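Local coordinates for uncharacterized protein (Enterococcus faecalis, PDB 3PM7) that is of unknown function but belongs to the PC4-like family and so may bind single-stranded nucleic acid, as the transcriptional coactivator PC4 does, at residues E3-E8 with R42-D47; L10-V15 with P46-M51; L16-N19 with W23-E26; L27-W32 with P37-R42. All coordinates share one frame; numbering follows the deposited sequence.

Contact 1: residues E3-E8 with R42-D47; sequences EEFSYE and REWAPD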
loop_
_atom_site.group_PDB
_atom_site.type_symbol
_atom_site.label_atom_id
_atom_site.label_comp_id
_atom_site.label_asym_id
_atom_site.label_seq_id
_atom_site.Cartn_x
_atom_site.Cartn_y
_atom_site.Cartn_z
ATOM N N GLU A 3 -15.154 -4.952 -17.306
ATOM C CA GLU A 3 -15.756 -3.630 -17.284
ATOM C C GLU A 3 -16.230 -3.367 -15.863
ATOM O O GLU A 3 -16.627 -2.253 -15.518
ATOM C CB GLU A 3 -16.940 -3.547 -18.252
ATOM C CG GLU A 3 -16.729 -4.264 -19.578
ATOM C CD GLU A 3 -17.124 -5.732 -19.521
ATOM O OE1 GLU A 3 -17.871 -6.121 -18.595
ATOM O OE2 GLU A 3 -16.686 -6.500 -20.406
ATOM N N GLU A 4 -16.193 -4.411 -15.040
ATOM C CA GLU A 4 -16.571 -4.290 -13.643
ATOM C C GLU A 4 -15.484 -3.537 -12.893
ATOM O O GLU A 4 -15.763 -2.643 -12.094
ATOM C CB GLU A 4 -16.800 -5.666 -13.028
ATOM C CG GLU A 4 -17.701 -5.638 -11.816
ATOM C CD GLU A 4 -18.133 -7.023 -11.382
ATOM O OE1 GLU A 4 -18.132 -7.946 -12.230
ATOM O OE2 GLU A 4 -18.468 -7.187 -10.190
ATOM N N PHE A 5 -14.236 -3.886 -13.161
ATOM C CA PHE A 5 -13.125 -3.139 -12.595
ATOM C C PHE A 5 -13.171 -1.667 -13.038
ATOM O O PHE A 5 -12.938 -0.764 -12.236
ATOM C CB PHE A 5 -11.795 -3.799 -12.966
ATOM C CG PHE A 5 -11.476 -5.033 -12.155
ATOM C CD1 PHE A 5 -11.711 -5.067 -10.785
ATOM C CD2 PHE A 5 -10.965 -6.168 -12.766
ATOM C CE1 PHE A 5 -11.409 -6.178 -10.046
ATOM C CE2 PHE A 5 -10.655 -7.293 -12.038
ATOM C CZ PHE A 5 -10.875 -7.306 -10.663
ATOM N N SER A 6 -13.506 -1.419 -14.299
ATOM C CA SER A 6 -13.494 -0.050 -14.818
ATOM C C SER A 6 -14.504 0.831 -14.092
ATOM O O SER A 6 -14.294 2.028 -13.922
ATOM C CB SER A 6 -13.770 -0.029 -16.323
ATOM O OG SER A 6 -15.143 -0.265 -16.590
ATOM N N TYR A 7 -15.608 0.232 -13.664
ATOM C CA TYR A 7 -16.602 0.951 -12.885
ATOM C C TYR A 7 -16.129 1.188 -11.439
ATOM O O TYR A 7 -16.405 2.231 -10.828
ATOM C CB TYR A 7 -17.915 0.165 -12.893
ATOM C CG TYR A 7 -19.046 0.861 -12.169
ATOM C CD1 TYR A 7 -19.451 0.438 -10.901
ATOM C CD2 TYR A 7 -19.711 1.947 -12.750
ATOM C CE1 TYR A 7 -20.490 1.072 -10.233
ATOM C CE2 TYR A 7 -20.746 2.587 -12.091
ATOM C CZ TYR A 7 -21.132 2.143 -10.834
ATOM O OH TYR A 7 -22.149 2.781 -10.166
ATOM N N GLU A 8 -15.425 0.211 -10.882
ATOM C CA GLU A 8 -15.005 0.282 -9.483
ATOM C C GLU A 8 -13.791 1.196 -9.279
ATOM O O GLU A 8 -13.658 1.839 -8.236
ATOM C CB GLU A 8 -14.738 -1.131 -8.952
ATOM C CG GLU A 8 -15.997 -2.009 -8.984
ATOM C CD GLU A 8 -15.729 -3.443 -8.568
ATOM O OE1 GLU A 8 -16.508 -3.970 -7.754
ATOM O OE2 GLU A 8 -14.744 -4.042 -9.050
ATOM N N ARG A 42 -1.971 -2.135 -4.990
ATOM C CA ARG A 42 -2.116 -3.508 -5.428
ATOM C C ARG A 42 -1.525 -3.698 -6.820
ATOM O O ARG A 42 -1.403 -2.743 -7.582
ATOM C CB ARG A 42 -3.629 -3.797 -5.427
ATOM C CG ARG A 42 -4.119 -5.054 -6.093
ATOM C CD ARG A 42 -5.670 -5.084 -6.053
ATOM N NE ARG A 42 -6.175 -4.604 -4.767
ATOM C CZ ARG A 42 -6.322 -5.357 -3.675
ATOM N NH1 ARG A 42 -6.016 -6.655 -3.702
ATOM N NH2 ARG A 42 -6.788 -4.813 -2.548
ATOM N N GLU A 43 -1.188 -4.935 -7.163
ATOM C CA GLU A 43 -0.705 -5.270 -8.502
ATOM C C GLU A 43 -1.899 -5.536 -9.439
ATOM O O GLU A 43 -2.853 -6.204 -9.052
ATOM C CB GLU A 43 0.195 -6.508 -8.430
ATOM C CG GLU A 43 1.160 -6.673 -9.624
ATOM C CD GLU A 43 2.384 -5.779 -9.536
ATOM O OE1 GLU A 43 2.723 -5.336 -8.422
ATOM O OE2 GLU A 43 3.009 -5.511 -10.586
ATOM N N TRP A 44 -1.841 -5.001 -10.663
ATOM C CA TRP A 44 -2.920 -5.155 -11.638
ATOM C C TRP A 44 -2.382 -5.602 -12.989
ATOM O O TRP A 44 -1.353 -5.087 -13.451
ATOM C CB TRP A 44 -3.606 -3.817 -11.855
ATOM C CG TRP A 44 -4.451 -3.366 -10.722
ATOM C CD1 TRP A 44 -4.068 -2.579 -9.671
ATOM C CD2 TRP A 44 -5.845 -3.667 -10.523
ATOM N NE1 TRP A 44 -5.147 -2.365 -8.827
ATOM C CE2 TRP A 44 -6.242 -3.034 -9.330
ATOM C CE3 TRP A 44 -6.786 -4.409 -11.240
ATOM C CZ2 TRP A 44 -7.534 -3.120 -8.839
ATOM C CZ3 TRP A 44 -8.092 -4.493 -10.744
ATOM C CH2 TRP A 44 -8.447 -3.847 -9.563
ATOM N N ALA A 45 -3.090 -6.521 -13.639
ATOM C CA ALA A 45 -2.736 -6.943 -14.991
ATOM C C ALA A 45 -2.810 -5.753 -15.944
ATOM O O ALA A 45 -3.411 -4.733 -15.609
ATOM C CB ALA A 45 -3.652 -8.080 -15.455
ATOM N N PRO A 46 -2.204 -5.882 -17.143
ATOM C CA PRO A 46 -2.110 -4.806 -18.145
ATOM C C PRO A 46 -3.349 -3.898 -18.289
ATOM O O PRO A 46 -3.249 -2.682 -18.074
ATOM C CB PRO A 46 -1.846 -5.574 -19.443
ATOM C CG PRO A 46 -1.041 -6.746 -18.994
ATOM C CD PRO A 46 -1.553 -7.120 -17.620
ATOM N N ASP A 47 -4.493 -4.451 -18.661
ATOM C CA ASP A 47 -5.679 -3.606 -18.833
ATOM C C ASP A 47 -6.664 -3.775 -17.668
ATOM O O ASP A 47 -7.893 -3.756 -17.854
ATOM C CB ASP A 47 -6.367 -3.882 -20.176
ATOM C CG ASP A 47 -7.225 -2.704 -20.648
ATOM O OD1 ASP A 47 -6.817 -1.540 -20.424
ATOM O OD2 ASP A 47 -8.304 -2.938 -21.245
#

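Contact 2: residues L10-V15 with P46-M51; sequences LEEVAV and PDHEKM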
loop_
_atom_site.group_PDB
_atom_site.type_symbol
_atom_site.label_atom_id
_atom_site.label_comp_id
_atom_site.label_asym_id
_atom_site.label_seq_id
_atom_site.Cartn_x
_atom_site.Cartn_y
_atom_site.Cartn_z
ATOM N N LEU A 10 -12.184 4.454 -9.456
ATOM C CA LEU A 10 -12.718 5.798 -9.607
ATOM C C LEU A 10 -11.645 6.725 -10.142
ATOM O O LEU A 10 -11.923 7.601 -10.955
ATOM C CB LEU A 10 -13.265 6.327 -8.285
ATOM C CG LEU A 10 -14.250 5.374 -7.583
ATOM C CD1 LEU A 10 -14.734 5.961 -6.270
ATOM C CD2 LEU A 10 -15.419 5.057 -8.484
ATOM N N GLU A 11 -10.419 6.524 -9.681
ATOM C CA GLU A 11 -9.303 7.361 -10.085
ATOM C C GLU A 11 -8.033 6.528 -10.082
ATOM O O GLU A 11 -7.746 5.826 -9.115
ATOM C CB GLU A 11 -9.155 8.545 -9.128
ATOM C CG GLU A 11 -8.206 9.627 -9.610
ATOM C CD GLU A 11 -8.008 10.731 -8.586
ATOM O OE1 GLU A 11 -8.348 10.525 -7.399
ATOM O OE2 GLU A 11 -7.510 11.812 -8.965
ATOM N N GLU A 12 -7.268 6.588 -11.164
ATOM C CA GLU A 12 -5.942 5.973 -11.140
ATOM C C GLU A 12 -4.994 7.035 -10.662
ATOM O O GLU A 12 -4.722 7.993 -11.380
ATOM C CB GLU A 12 -5.549 5.416 -12.512
ATOM C CG GLU A 12 -6.660 4.534 -13.084
ATOM C CD GLU A 12 -6.290 3.807 -14.365
ATOM O OE1 GLU A 12 -5.199 4.062 -14.927
ATOM O OE2 GLU A 12 -7.110 2.969 -14.806
ATOM N N VAL A 13 -4.495 6.868 -9.440
ATOM C CA VAL A 13 -3.712 7.902 -8.794
ATOM C C VAL A 13 -2.187 7.816 -9.059
ATOM O O VAL A 13 -1.521 8.840 -9.182
ATOM C CB VAL A 13 -3.948 7.881 -7.275
ATOM C CG1 VAL A 13 -3.158 8.995 -6.643
ATOM C CG2 VAL A 13 -5.426 8.067 -6.975
ATOM N N ALA A 14 -1.636 6.607 -9.115
ATOM C CA ALA A 14 -0.198 6.436 -9.321
ATOM C C ALA A 14 0.131 5.046 -9.842
ATOM O O ALA A 14 -0.499 4.059 -9.445
ATOM C CB ALA A 14 0.567 6.696 -8.017
ATOM N N VAL A 15 1.125 4.977 -10.727
ATOM C CA VAL A 15 1.687 3.706 -11.162
ATOM C C VAL A 15 3.075 3.646 -10.553
ATOM O O VAL A 15 3.931 4.466 -10.891
ATOM C CB VAL A 15 1.809 3.622 -12.702
ATOM C CG1 VAL A 15 2.521 2.337 -13.118
ATOM C CG2 VAL A 15 0.434 3.713 -13.358
ATOM N N PRO A 46 -2.204 -5.882 -17.143
ATOM C CA PRO A 46 -2.110 -4.806 -18.145
ATOM C C PRO A 46 -3.349 -3.898 -18.289
ATOM O O PRO A 46 -3.249 -2.682 -18.074
ATOM C CB PRO A 46 -1.846 -5.574 -19.443
ATOM C CG PRO A 46 -1.041 -6.746 -18.994
ATOM C CD PRO A 46 -1.553 -7.120 -17.620
ATOM N N ASP A 47 -4.493 -4.451 -18.661
ATOM C CA ASP A 47 -5.679 -3.606 -18.833
ATOM C C ASP A 47 -6.664 -3.775 -17.668
ATOM O O ASP A 47 -7.893 -3.756 -17.854
ATOM C CB ASP A 47 -6.367 -3.882 -20.176
ATOM C CG ASP A 47 -7.225 -2.704 -20.648
ATOM O OD1 ASP A 47 -6.817 -1.540 -20.424
ATOM O OD2 ASP A 47 -8.304 -2.938 -21.245
ATOM N N HIS A 48 -6.109 -3.929 -16.470
ATOM C CA HIS A 48 -6.897 -4.142 -15.266
ATOM C C HIS A 48 -7.850 -5.315 -15.426
ATOM O O HIS A 48 -8.946 -5.296 -14.875
ATOM C CB HIS A 48 -7.709 -2.884 -14.916
ATOM C CG HIS A 48 -6.868 -1.667 -14.703
ATOM N ND1 HIS A 48 -6.218 -1.414 -13.516
ATOM C CD2 HIS A 48 -6.543 -0.648 -15.535
ATOM C CE1 HIS A 48 -5.535 -0.287 -13.618
ATOM N NE2 HIS A 48 -5.719 0.200 -14.834
ATOM N N GLU A 49 -7.443 -6.334 -16.168
ATOM C CA GLU A 49 -8.341 -7.455 -16.432
ATOM C C GLU A 49 -8.396 -8.392 -15.228
ATOM O O GLU A 49 -9.247 -9.267 -15.143
ATOM C CB GLU A 49 -7.874 -8.231 -17.670
ATOM C CG GLU A 49 -6.557 -8.971 -17.466
ATOM C CD GLU A 49 -5.943 -9.464 -18.771
ATOM O OE1 GLU A 49 -4.699 -9.624 -18.827
ATOM O OE2 GLU A 49 -6.706 -9.694 -19.739
ATOM N N LYS A 50 -7.465 -8.206 -14.302
ATOM C CA LYS A 50 -7.318 -9.104 -13.173
ATOM C C LYS A 50 -6.449 -8.424 -12.142
ATOM O O LYS A 50 -5.529 -7.668 -12.495
ATOM C CB LYS A 50 -6.681 -10.413 -13.636
ATOM C CG LYS A 50 -6.443 -11.437 -12.546
ATOM C CD LYS A 50 -5.967 -12.756 -13.137
ATOM C CE LYS A 50 -5.638 -13.768 -12.051
ATOM N NZ LYS A 50 -4.712 -13.196 -11.028
HETATM N N MSE A 51 -6.731 -8.692 -10.868
HETATM C CA MSE A 51 -5.990 -8.061 -9.782
HETATM C C MSE A 51 -5.114 -9.069 -9.045
HETATM O O MSE A 51 -5.358 -10.265 -9.069
HETATM C CB MSE A 51 -6.947 -7.369 -8.803
HETATM C CG MSE A 51 -7.554 -8.295 -7.765
HETATM SE SE MSE A 51 -8.634 -7.396 -6.379
HETATM C CE MSE A 51 -10.290 -7.177 -7.375
#

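Contact 3: residues L16-N19 with W23-E26; sequences LSEN and WRKE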
loop_
_atom_site.group_PDB
_atom_site.type_symbol
_atom_site.label_atom_id
_atom_site.label_comp_id
_atom_site.label_asym_id
_atom_site.label_seq_id
_atom_site.Cartn_x
_atom_site.Cartn_y
_atom_site.Cartn_z
ATOM N N LEU A 16 3.286 2.688 -9.650
ATOM C CA LEU A 16 4.529 2.594 -8.867
ATOM C C LEU A 16 5.613 1.766 -9.557
ATOM O O LEU A 16 6.805 1.983 -9.335
ATOM C CB LEU A 16 4.240 1.987 -7.479
ATOM C CG LEU A 16 3.132 2.651 -6.656
ATOM C CD1 LEU A 16 3.106 2.085 -5.231
ATOM C CD2 LEU A 16 3.346 4.167 -6.632
ATOM N N SER A 17 5.206 0.789 -10.362
ATOM C CA SER A 17 6.174 -0.056 -11.046
ATOM C C SER A 17 5.478 -0.812 -12.155
ATOM O O SER A 17 4.248 -0.808 -12.244
ATOM C CB SER A 17 6.819 -1.049 -10.065
ATOM O OG SER A 17 5.912 -2.087 -9.702
ATOM N N GLU A 18 6.258 -1.455 -13.017
ATOM C CA GLU A 18 5.671 -2.322 -14.028
ATOM C C GLU A 18 6.629 -3.471 -14.289
ATOM O O GLU A 18 7.829 -3.258 -14.373
ATOM C CB GLU A 18 5.416 -1.534 -15.316
ATOM C CG GLU A 18 4.858 -2.379 -16.451
ATOM C CD GLU A 18 4.554 -1.557 -17.701
ATOM O OE1 GLU A 18 5.330 -0.639 -18.018
ATOM O OE2 GLU A 18 3.541 -1.841 -18.367
ATOM N N ASN A 19 6.124 -4.687 -14.432
ATOM C CA ASN A 19 7.050 -5.798 -14.666
ATOM C C ASN A 19 7.022 -6.257 -16.118
ATOM O O ASN A 19 6.330 -5.671 -16.958
ATOM C CB ASN A 19 6.787 -6.959 -13.695
ATOM C CG ASN A 19 5.485 -7.688 -13.979
ATOM O OD1 ASN A 19 4.926 -7.605 -15.076
ATOM N ND2 ASN A 19 5.009 -8.441 -12.993
ATOM N N TRP A 23 2.272 -6.199 -15.755
ATOM C CA TRP A 23 1.505 -5.960 -14.536
ATOM C C TRP A 23 2.095 -4.738 -13.856
ATOM O O TRP A 23 3.301 -4.506 -13.932
ATOM C CB TRP A 23 1.577 -7.165 -13.593
ATOM C CG TRP A 23 0.693 -8.321 -13.994
ATOM C CD1 TRP A 23 0.760 -9.042 -15.149
ATOM C CD2 TRP A 23 -0.367 -8.900 -13.222
ATOM N NE1 TRP A 23 -0.198 -10.023 -15.152
ATOM C CE2 TRP A 23 -0.901 -9.961 -13.978
ATOM C CE3 TRP A 23 -0.923 -8.616 -11.969
ATOM C CZ2 TRP A 23 -1.974 -10.744 -13.522
ATOM C CZ3 TRP A 23 -1.988 -9.395 -11.515
ATOM C CH2 TRP A 23 -2.497 -10.444 -12.291
ATOM N N ARG A 24 1.256 -3.957 -13.183
ATOM C CA ARG A 24 1.724 -2.743 -12.517
ATOM C C ARG A 24 1.275 -2.719 -11.066
ATOM O O ARG A 24 0.147 -3.100 -10.760
ATOM C CB ARG A 24 1.135 -1.505 -13.208
ATOM C CG ARG A 24 1.531 -1.316 -14.672
ATOM C CD ARG A 24 0.314 -0.838 -15.455
ATOM N NE ARG A 24 0.408 0.551 -15.880
ATOM C CZ ARG A 24 -0.619 1.402 -15.903
ATOM N NH1 ARG A 24 -1.827 1.022 -15.498
ATOM N NH2 ARG A 24 -0.429 2.646 -16.321
ATOM N N LYS A 25 2.126 -2.219 -10.179
ATOM C CA LYS A 25 1.696 -1.936 -8.814
ATOM C C LYS A 25 1.142 -0.527 -8.802
ATOM O O LYS A 25 1.811 0.407 -9.263
ATOM C CB LYS A 25 2.858 -2.080 -7.820
ATOM C CG LYS A 25 2.365 -2.222 -6.380
ATOM C CD LYS A 25 3.475 -2.636 -5.396
ATOM C CE LYS A 25 3.899 -4.098 -5.546
ATOM N NZ LYS A 25 5.234 -4.332 -4.849
ATOM N N GLU A 26 -0.090 -0.362 -8.317
ATOM C CA GLU A 26 -0.810 0.894 -8.532
ATOM C C GLU A 26 -1.427 1.432 -7.262
ATOM O O GLU A 26 -1.916 0.672 -6.460
ATOM C CB GLU A 26 -1.954 0.680 -9.543
ATOM C CG GLU A 26 -1.534 0.483 -10.997
ATOM C CD GLU A 26 -2.717 0.182 -11.917
ATOM O OE1 GLU A 26 -3.887 0.513 -11.564
ATOM O OE2 GLU A 26 -2.476 -0.392 -13.006
#

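Contact 4: residues L27-W32 with P37-R42; sequences LNLISW and PKFDLR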
loop_
_atom_site.group_PDB
_atom_site.type_symbol
_atom_site.label_atom_id
_atom_site.label_comp_id
_atom_site.label_asym_id
_atom_site.label_seq_id
_atom_site.Cartn_x
_atom_site.Cartn_y
_atom_site.Cartn_z
ATOM N N LEU A 27 -1.429 2.747 -7.091
ATOM C CA LEU A 27 -2.309 3.359 -6.108
ATOM C C LEU A 27 -3.540 3.847 -6.857
ATOM O O LEU A 27 -3.434 4.730 -7.722
ATOM C CB LEU A 27 -1.638 4.557 -5.440
ATOM C CG LEU A 27 -2.541 5.238 -4.402
ATOM C CD1 LEU A 27 -2.671 4.311 -3.180
ATOM C CD2 LEU A 27 -1.964 6.582 -3.976
ATOM N N ASN A 28 -4.703 3.279 -6.548
ATOM C CA ASN A 28 -5.982 3.729 -7.133
ATOM C C ASN A 28 -6.989 4.083 -6.063
ATOM O O ASN A 28 -6.902 3.572 -4.948
ATOM C CB ASN A 28 -6.609 2.623 -7.990
ATOM C CG ASN A 28 -5.777 2.310 -9.222
ATOM O OD1 ASN A 28 -5.343 3.218 -9.921
ATOM N ND2 ASN A 28 -5.546 1.031 -9.486
ATOM N N LEU A 29 -7.957 4.940 -6.404
ATOM C CA LEU A 29 -9.113 5.161 -5.533
ATOM C C LEU A 29 -10.249 4.282 -6.037
ATOM O O LEU A 29 -10.622 4.340 -7.205
ATOM C CB LEU A 29 -9.542 6.633 -5.514
ATOM C CG LEU A 29 -10.774 6.916 -4.640
ATOM C CD1 LEU A 29 -10.372 6.799 -3.181
ATOM C CD2 LEU A 29 -11.361 8.307 -4.907
ATOM N N ILE A 30 -10.786 3.444 -5.165
ATOM C CA ILE A 30 -11.673 2.386 -5.611
ATOM C C ILE A 30 -12.906 2.277 -4.730
ATOM O O ILE A 30 -12.815 2.418 -3.498
ATOM C CB ILE A 30 -10.945 1.033 -5.585
ATOM C CG1 ILE A 30 -9.765 1.071 -6.552
ATOM C CG2 ILE A 30 -11.884 -0.102 -5.987
ATOM C CD1 ILE A 30 -9.254 -0.278 -6.899
ATOM N N SER A 31 -14.050 2.051 -5.370
ATOM C CA SER A 31 -15.261 1.690 -4.663
ATOM C C SER A 31 -15.513 0.216 -4.980
ATOM O O SER A 31 -15.889 -0.108 -6.098
ATOM C CB SER A 31 -16.448 2.541 -5.143
ATOM O OG SER A 31 -17.645 2.245 -4.411
ATOM N N TRP A 32 -15.268 -0.685 -4.024
ATOM C CA TRP A 32 -15.648 -2.097 -4.223
ATOM C C TRP A 32 -17.156 -2.252 -4.074
ATOM O O TRP A 32 -17.709 -1.981 -3.006
ATOM C CB TRP A 32 -14.935 -3.035 -3.214
ATOM C CG TRP A 32 -13.415 -2.966 -3.263
ATOM C CD1 TRP A 32 -12.578 -2.577 -2.252
ATOM C CD2 TRP A 32 -12.568 -3.312 -4.372
ATOM N NE1 TRP A 32 -11.272 -2.655 -2.670
ATOM C CE2 TRP A 32 -11.241 -3.105 -3.962
ATOM C CE3 TRP A 32 -12.807 -3.780 -5.668
ATOM C CZ2 TRP A 32 -10.153 -3.347 -4.803
ATOM C CZ3 TRP A 32 -11.729 -4.029 -6.493
ATOM C CH2 TRP A 32 -10.418 -3.816 -6.059
ATOM N N PRO A 37 -15.578 4.766 -1.051
ATOM C CA PRO A 37 -14.306 4.699 -1.767
ATOM C C PRO A 37 -13.123 4.647 -0.835
ATOM O O PRO A 37 -13.120 5.287 0.216
ATOM C CB PRO A 37 -14.278 6.015 -2.580
ATOM C CG PRO A 37 -15.734 6.410 -2.720
ATOM C CD PRO A 37 -16.347 5.983 -1.390
ATOM N N LYS A 38 -12.104 3.896 -1.236
ATOM C CA LYS A 38 -10.891 3.783 -0.453
ATOM C C LYS A 38 -9.662 3.729 -1.361
ATOM O O LYS A 38 -9.725 3.236 -2.481
ATOM C CB LYS A 38 -10.957 2.531 0.422
ATOM C CG LYS A 38 -11.893 2.667 1.628
ATOM C CD LYS A 38 -11.975 1.399 2.489
ATOM C CE LYS A 38 -13.112 1.515 3.511
ATOM N NZ LYS A 38 -13.231 0.319 4.426
ATOM N N PHE A 39 -8.536 4.229 -0.876
ATOM C CA PHE A 39 -7.288 4.044 -1.589
ATOM C C PHE A 39 -6.851 2.589 -1.517
ATOM O O PHE A 39 -7.013 1.936 -0.495
ATOM C CB PHE A 39 -6.221 4.980 -1.032
ATOM C CG PHE A 39 -6.482 6.419 -1.359
ATOM C CD1 PHE A 39 -7.016 7.278 -0.409
ATOM C CD2 PHE A 39 -6.227 6.902 -2.632
ATOM C CE1 PHE A 39 -7.266 8.606 -0.719
ATOM C CE2 PHE A 39 -6.494 8.228 -2.961
ATOM C CZ PHE A 39 -7.000 9.084 -2.004
ATOM N N ASP A 40 -6.296 2.096 -2.618
ATOM C CA ASP A 40 -6.031 0.681 -2.805
ATOM C C ASP A 40 -4.664 0.566 -3.478
ATOM O O ASP A 40 -4.400 1.217 -4.500
ATOM C CB ASP A 40 -7.130 0.050 -3.683
ATOM C CG ASP A 40 -6.993 -1.464 -3.812
ATOM O OD1 ASP A 40 -6.517 -1.962 -4.854
ATOM O OD2 ASP A 40 -7.361 -2.170 -2.867
ATOM N N LEU A 41 -3.792 -0.245 -2.894
ATOM C CA LEU A 41 -2.412 -0.373 -3.374
ATOM C C LEU A 41 -2.195 -1.835 -3.719
ATOM O O LEU A 41 -2.253 -2.691 -2.849
ATOM C CB LEU A 41 -1.447 0.037 -2.262
ATOM C CG LEU A 41 0.011 0.299 -2.626
ATOM C CD1 LEU A 41 0.087 1.401 -3.645
ATOM C CD2 LEU A 41 0.805 0.672 -1.379
ATOM N N ARG A 42 -1.971 -2.135 -4.990
ATOM C CA ARG A 42 -2.116 -3.508 -5.428
ATOM C C ARG A 42 -1.525 -3.698 -6.820
ATOM O O ARG A 42 -1.403 -2.743 -7.582
ATOM C CB ARG A 42 -3.629 -3.797 -5.427
ATOM C CG ARG A 42 -4.119 -5.054 -6.093
ATOM C CD ARG A 42 -5.670 -5.084 -6.053
ATOM N NE ARG A 42 -6.175 -4.604 -4.767
ATOM C CZ ARG A 42 -6.322 -5.357 -3.675
ATOM N NH1 ARG A 42 -6.016 -6.655 -3.702
ATOM N NH2 ARG A 42 -6.788 -4.813 -2.548
HETATM O O HOH W 1 -5.211 -0.545 -6.764
#

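Contact 1: residues E3-E8 with R42-D47
Trp44 drives the edge of its indole into one face of the Phe5 ring, and this aromatic pair carries the whole contact between helix 3-8 and the end of strand 38-44. From Trp44 CB, a chi1 of -72° sets CG beside the backbone N and sends the indole toward the helix. On the way, Arg42 CD lies 3.5 Å above one face of the indole, offset toward its rim. The outer rim does the touching. CZ3 sits over the centre of the Phe5 ring and lies 3.7 Å from Phe5 CD1, with the other ring atoms of Phe5 at similar range, while CH2 meets the side of that ring formed by CD1 and CE1. The planes stand at 89° and the centroids are 4.9 Å apart, a clean T-shaped stack. Further back, the Trp44 side chain rests on Asn28 and Ile30 of strand 24-30, and Met51 packs against both aromatic rings. Between helix and strand, then, the join is apolar and aromatic: C-H groups of the indole rim, probably slightly positive, point into the pi cloud of Phe5, a weak attraction that the perpendicular setting allows.

Contact 2: residues L10-V15 with P46-M51
The loop between strands 38-44 and 51-52 leans over the sheet toward edge strand 9-18, and His48 of that loop meets Glu12 of the strand. The approach is narrow: the two backbones stay far apart, with 11.0 Å between Glu12 CA and His48 CA, and the side chains come from opposite directions to close the gap. Glu12 is stretched out beyond CG (chi2 -173°), which carries its carboxylate well clear of the strand. Its OE2 lies 3.1 Å from His48 NE2 as modelled, and the carboxylate and imidazole planes are inclined by 57°. Which way round the imidazole sits is uncertain, its two sides being perhaps exchanged, so its atom names are doubtful. Glu12 belongs to a strand broken by two classic beta bulges, Leu10 with Glu11 facing Leu29 and Val13 with Ala14 facing Leu27, and it stands between them with its side chain against Asn28. His48 also makes an edge-to-face pair with Trp44 and touches Glu26. Val13 and Ala14, meanwhile, pack on Met72 and Thr68 of the second subunit. The backbone O of Glu12 accepts a hydrogen bond from a bound PEG molecule, probably a crystallisation component.

Contact 3: residues L16-N19 with W23-E26
Leu16 N and Lys25 O make the short bond of this strand pair, 2.7 Å long with an N-H...O angle of 159°. Here the contact is tight: CB of Leu16 presses on the same carbonyl oxygen at 3.4 Å, and the leucine lies buried against Leu41. One step on, the ladder slackens. Lys25 N reaches Ser17 O at 3.3 Å with its hydrogen well off line, coming from above the carbonyl plane. Ser17 OG packs beside Lys25 CB, but its polar partner is Glu61 of the second subunit, which also takes the Lys25 ammonium in a salt bridge. On the other side of the sheet, Glu18 and Arg24 touch through their aliphatic parts, CG to CG at 3.9 Å. Their charged ends stay apart, and Arg24 NH1 turns instead to Glu26 OE2, a salt bridge at 2.9 Å whose hydrogen bond is weak and bent. Glu18 and Asn19 form the exposed side, in contrast to buried Leu16. Of the bonds at this loop end, Asn19 N to Trp23 O is tight at 2.9 Å; a chi1 of 70° swings the Asn19 amide back so that OD1 accepts from Trp23 N, at a longer 3.1 Å and from above the amide plane, and also from Arg21 N. Both strands thus run into a beta hairpin tied across by an asparagine, with a classic bulge at Leu16 and Ser17 opposite Lys25.

Contact 4: residues L27-W32 with P37-R42
Asp40 stands upright beside the edge of the Trp32 indole, its carboxylate plane turned 83° from the ring. Carboxylate OD2 lies near the ring plane, 3.6 Å from Trp32 CZ2, while Ile30 CG2 fills one indole face. Arg42 holds Asp40 side-on: NE donates to OD1 and NH2 to OD2, both at 2.7 Å and both on syn lone pairs. This fixes the carboxylate's rotation, and OD1 takes a water besides, OD2 the hydroxyl of Thr56. On the opposite face, that of Leu29 and Phe39, contacts are apolar. Leu29, with CG anti to N (chi1 179°), lays CD1 over the centre of the Phe39 ring at 4.0 Å, just 5° off its normal, a CH-pi contact; Leu27 CB meets Leu41 CD1. Paired backbone bonds join Asn28 with Asp40 and Ile30 with Lys38. Strands 24-30 and 38-44 form the central hairpin of the four-stranded sheet, flanked by 9-18 and 54-57; Phe39 stacks on Phe62 of helix 59-71, and Leu41 meets Leu41 of the second subunit.

Strand 24-30 threads the set: its first half pairs in contact 3 and its second in contact 4, whose centres lie about 15 Å apart. The centres of contacts 1 and 2 lie about 5 Å apart, and the two are joined by a probable hydrogen bond from Ala45 N to Lys50 O at 2.9 Å. Met51 CE of contact 2 is 3.6 Å from Trp32 CZ3 of contact 4. Backbone bonds stitch the rest: Arg42 O accepts from Glu26 N at 2.8 Å, tying contact 3 to contacts 1 and 4, and Leu10 N donates to Leu29 O at 2.7 Å, tying contact 2 to contact 4. Contacts 2, 3 and 4 also touch the second subunit. A sulfate, probably a crystallisation additive, lies about 4 Å (nearest atoms) from the Trp23 side chain of contact 3.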